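RND efflux system, outer membrane lipoprotein, NodT family (Burkholderia mallei, PDB 6U94) probably serves as the outer membrane channel component of a tripartite efflux system, carrying substrates out of the cell. Local coordinates at residues N51-D55 and A56-Q60. Sequence-based numbering, arbitrary orientation. Where two conformers were deposited one is given.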
ATOM      1  N   ASN A  51      -3.339 -14.959  -8.527  1.00 81.29           N
ATOM      2  CA  ASN A  51      -4.208 -15.331  -7.421  0.60 78.96           C
ATOM      3  C   ASN A  51      -4.477 -14.163  -6.482  1.00 77.43           C
ATOM      4  O   ASN A  51      -5.476 -14.191  -5.757  1.00 79.37           O
ATOM      5  CB  ASN A  51      -3.622 -16.514  -6.645  0.60 77.73           C
ATOM      6  CG  ASN A  51      -2.152 -16.339  -6.329  0.60 75.36           C
ATOM      7  OD1 ASN A  51      -1.615 -15.232  -6.390  0.60 75.45           O
ATOM      8  ND2 ASN A  51      -1.491 -17.438  -5.985  0.60 73.26           N
ATOM      9  N   PHE A  52      -3.634 -13.132  -6.500  1.00 75.16           N
ATOM     10  CA  PHE A  52      -3.807 -11.971  -5.638  1.00 66.84           C
ATOM     11  C   PHE A  52      -4.570 -10.852  -6.340  1.00 72.05           C
ATOM     12  O   PHE A  52      -5.518 -10.294  -5.778  1.00 70.24           O
ATOM     13  CB  PHE A  52      -2.440 -11.477  -5.157  1.00 59.21           C
ATOM     14  CG  PHE A  52      -2.494 -10.207  -4.363  1.00 57.69           C
ATOM     15  CD1 PHE A  52      -3.218 -10.139  -3.181  1.00 56.78           C
ATOM     16  CD2 PHE A  52      -1.803  -9.085  -4.785  1.00 56.39           C
ATOM     17  CE1 PHE A  52      -3.261  -8.966  -2.444  1.00 55.11           C
ATOM     18  CE2 PHE A  52      -1.843  -7.910  -4.054  1.00 54.48           C
ATOM     19  CZ  PHE A  52      -2.573  -7.854  -2.880  1.00 54.89           C
ATOM     20  N   LEU A  53      -4.171 -10.517  -7.564  1.00 72.38           N
ATOM     21  CA  LEU A  53      -4.871  -9.507  -8.353  1.00 75.80           C
ATOM     22  C   LEU A  53      -6.035 -10.187  -9.062  1.00 82.38           C
ATOM     23  O   LEU A  53      -5.848 -10.883 -10.063  1.00 86.34           O
ATOM     24  CB  LEU A  53      -3.919  -8.843  -9.341  1.00 72.07           C
ATOM     25  CG  LEU A  53      -2.648  -8.269  -8.710  1.00 67.12           C
ATOM     26  CD1 LEU A  53      -1.836  -7.505  -9.733  1.00 64.93           C
ATOM     27  CD2 LEU A  53      -2.992  -7.378  -7.531  1.00 61.49           C
ATOM     28  N   ALA A  54      -7.245  -9.988  -8.539  1.00 81.82           N
ATOM     29  CA  ALA A  54      -8.419 -10.693  -9.038  1.00 82.94           C
ATOM     30  C   ALA A  54      -9.131  -9.958 -10.164  1.00 84.50           C
ATOM     31  O   ALA A  54      -9.762 -10.604 -11.009  1.00 86.22           O
ATOM     32  CB  ALA A  54      -9.407 -10.944  -7.895  1.00 80.04           C
ATOM     33  N   ASP A  55      -9.047  -8.629 -10.200  1.00 85.00           N
ATOM     34  CA  ASP A  55      -9.767  -7.859 -11.207  1.00 86.76           C
ATOM     35  C   ASP A  55      -9.194  -8.127 -12.594  1.00 90.17           C
ATOM     36  O   ASP A  55      -7.977  -8.080 -12.796  1.00 89.09           O
ATOM     37  CB  ASP A  55      -9.701  -6.369 -10.880  1.00 84.53           C
ATOM     38  CG  ASP A  55     -10.558  -5.532 -11.805  1.00 84.53           C
ATOM     39  OD1 ASP A  55     -11.785  -5.762 -11.848  1.00 86.16           O
ATOM     40  OD2 ASP A  55     -10.006  -4.641 -12.483  1.00 85.44           O
ATOM     41  N   ALA A  56     -10.084  -8.405 -13.552  1.00 92.74           N
ATOM     42  CA  ALA A  56      -9.644  -8.755 -14.898  1.00 93.38           C
ATOM     43  C   ALA A  56      -8.891  -7.605 -15.553  1.00 95.02           C
ATOM     44  O   ALA A  56      -7.855  -7.817 -16.193  1.00 96.42           O
ATOM     45  CB  ALA A  56     -10.846  -9.167 -15.750  1.00 94.10           C
ATOM     46  N   GLN A  57      -9.398  -6.379 -15.409  1.00 95.65           N
ATOM     47  CA  GLN A  57      -8.713  -5.230 -15.992  1.00 94.15           C
ATOM     48  C   GLN A  57      -7.343  -5.027 -15.356  1.00 92.97           C
ATOM     49  O   GLN A  57      -6.358  -4.753 -16.053  1.00 91.06           O
ATOM     50  CB  GLN A  57      -9.567  -3.971 -15.839  1.00 92.49           C
ATOM     51  CG  GLN A  57      -8.957  -2.738 -16.479  1.00 94.96           C
ATOM     52  CD  GLN A  57      -8.693  -2.927 -17.962  1.00102.74           C
ATOM     53  OE1 GLN A  57      -9.623  -3.053 -18.759  1.00105.99           O
ATOM     54  NE2 GLN A  57      -7.418  -2.953 -18.339  1.00101.74           N
ATOM     55  N   LEU A  58      -7.262  -5.162 -14.029  1.00 90.59           N
ATOM     56  CA  LEU A  58      -5.976  -5.052 -13.349  1.00 89.43           C
ATOM     57  C   LEU A  58      -5.013  -6.136 -13.818  1.00 91.95           C
ATOM     58  O   LEU A  58      -3.819  -5.877 -14.011  1.00 93.17           O
ATOM     59  CB  LEU A  58      -6.176  -5.122 -11.836  1.00 83.22           C
ATOM     60  CG  LEU A  58      -4.899  -5.142 -10.993  1.00 79.74           C
ATOM     61  CD1 LEU A  58      -4.057  -3.906 -11.258  1.00 81.35           C
ATOM     62  CD2 LEU A  58      -5.230  -5.254  -9.520  1.00 74.99           C
ATOM     63  N   GLN A  59      -5.518  -7.357 -14.017  1.00 92.56           N
ATOM     64  CA  GLN A  59      -4.671  -8.433 -14.522  1.00 91.37           C
ATOM     65  C   GLN A  59      -4.118  -8.099 -15.899  1.00 94.09           C
ATOM     66  O   GLN A  59      -2.977  -8.453 -16.222  1.00 96.74           O
ATOM     67  CB  GLN A  59      -5.455  -9.746 -14.569  1.00 93.40           C
ATOM     68  CG  GLN A  59      -5.674 -10.404 -13.220  1.00 93.86           C
ATOM     69  CD  GLN A  59      -6.165 -11.835 -13.350  1.00 98.06           C
ATOM     70  OE1 GLN A  59      -6.572 -12.266 -14.429  1.00102.38           O
ATOM     71  NE2 GLN A  59      -6.119 -12.580 -12.252  1.00 95.95           N
ATOM     72  N   GLN A  60      -4.912  -7.420 -16.728  1.00 95.32           N
ATOM     73  CA  GLN A  60      -4.454  -7.062 -18.066  1.00 97.09           C
ATOM     74  C   GLN A  60      -3.310  -6.057 -18.008  1.00 94.97           C
ATOM     75  O   GLN A  60      -2.336  -6.172 -18.762  1.00 97.31           O
ATOM     76  CB  GLN A  60      -5.618  -6.505 -18.885  1.00 99.36           C
ATOM     77  CG  GLN A  60      -5.236  -6.047 -20.282  1.00104.10           C
ATOM     78  CD  GLN A  60      -6.425  -5.542 -21.077  1.00108.62           C
ATOM     79  OE1 GLN A  60      -7.549  -5.494 -20.573  1.00109.29           O
ATOM     80  NE2 GLN A  60      -6.185  -5.164 -22.327  1.00113.09           N
TER
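Gln59 reaches back from the first turn of helix 56-67 to the loop before it, its NE2 donating to Leu53 O over 2.8 Å. The donor lies nearly in line with the carbonyl (C=O...N angle 165°). Because CG of Gln59 sits beside its own backbone N and the chain then runs extended, the amide nitrogen is brought to the oxygen of Leu53, while Gln59 CG also rests 3.2 Å from Leu53 O. The backbone N of the same glutamine bonds to Asp55 O at 2.8 Å, the first i to i+4 bond of the helix. Asp55 caps that helix: with CG anti to its backbone N, the carboxylate folds over the helix start and OD2 accepts from Leu58 N at 3.2 Å. The N-H comes from above the carboxylate plane, 36° out of it, and Gln57 CB lies alongside OD2. The other oxygen, OD1, forms a salt bridge with Arg264, which ties the cap to the neighbouring loop. Next to these bonds, the buried side chains of Leu53 and Leu58 cross at about a right angle, CD2 to CD2 at 3.7 Å, with Leu53 CB also against Leu58 CD2. Leu53 touches Ala171 and Leu58 touches Tyr174. An aspartate N-cap with a leucine pair packed across the loop-helix junction thus marks the start of helix 56-67, which packs here on helix 156-203 in the largely helical fold of an outer membrane factor.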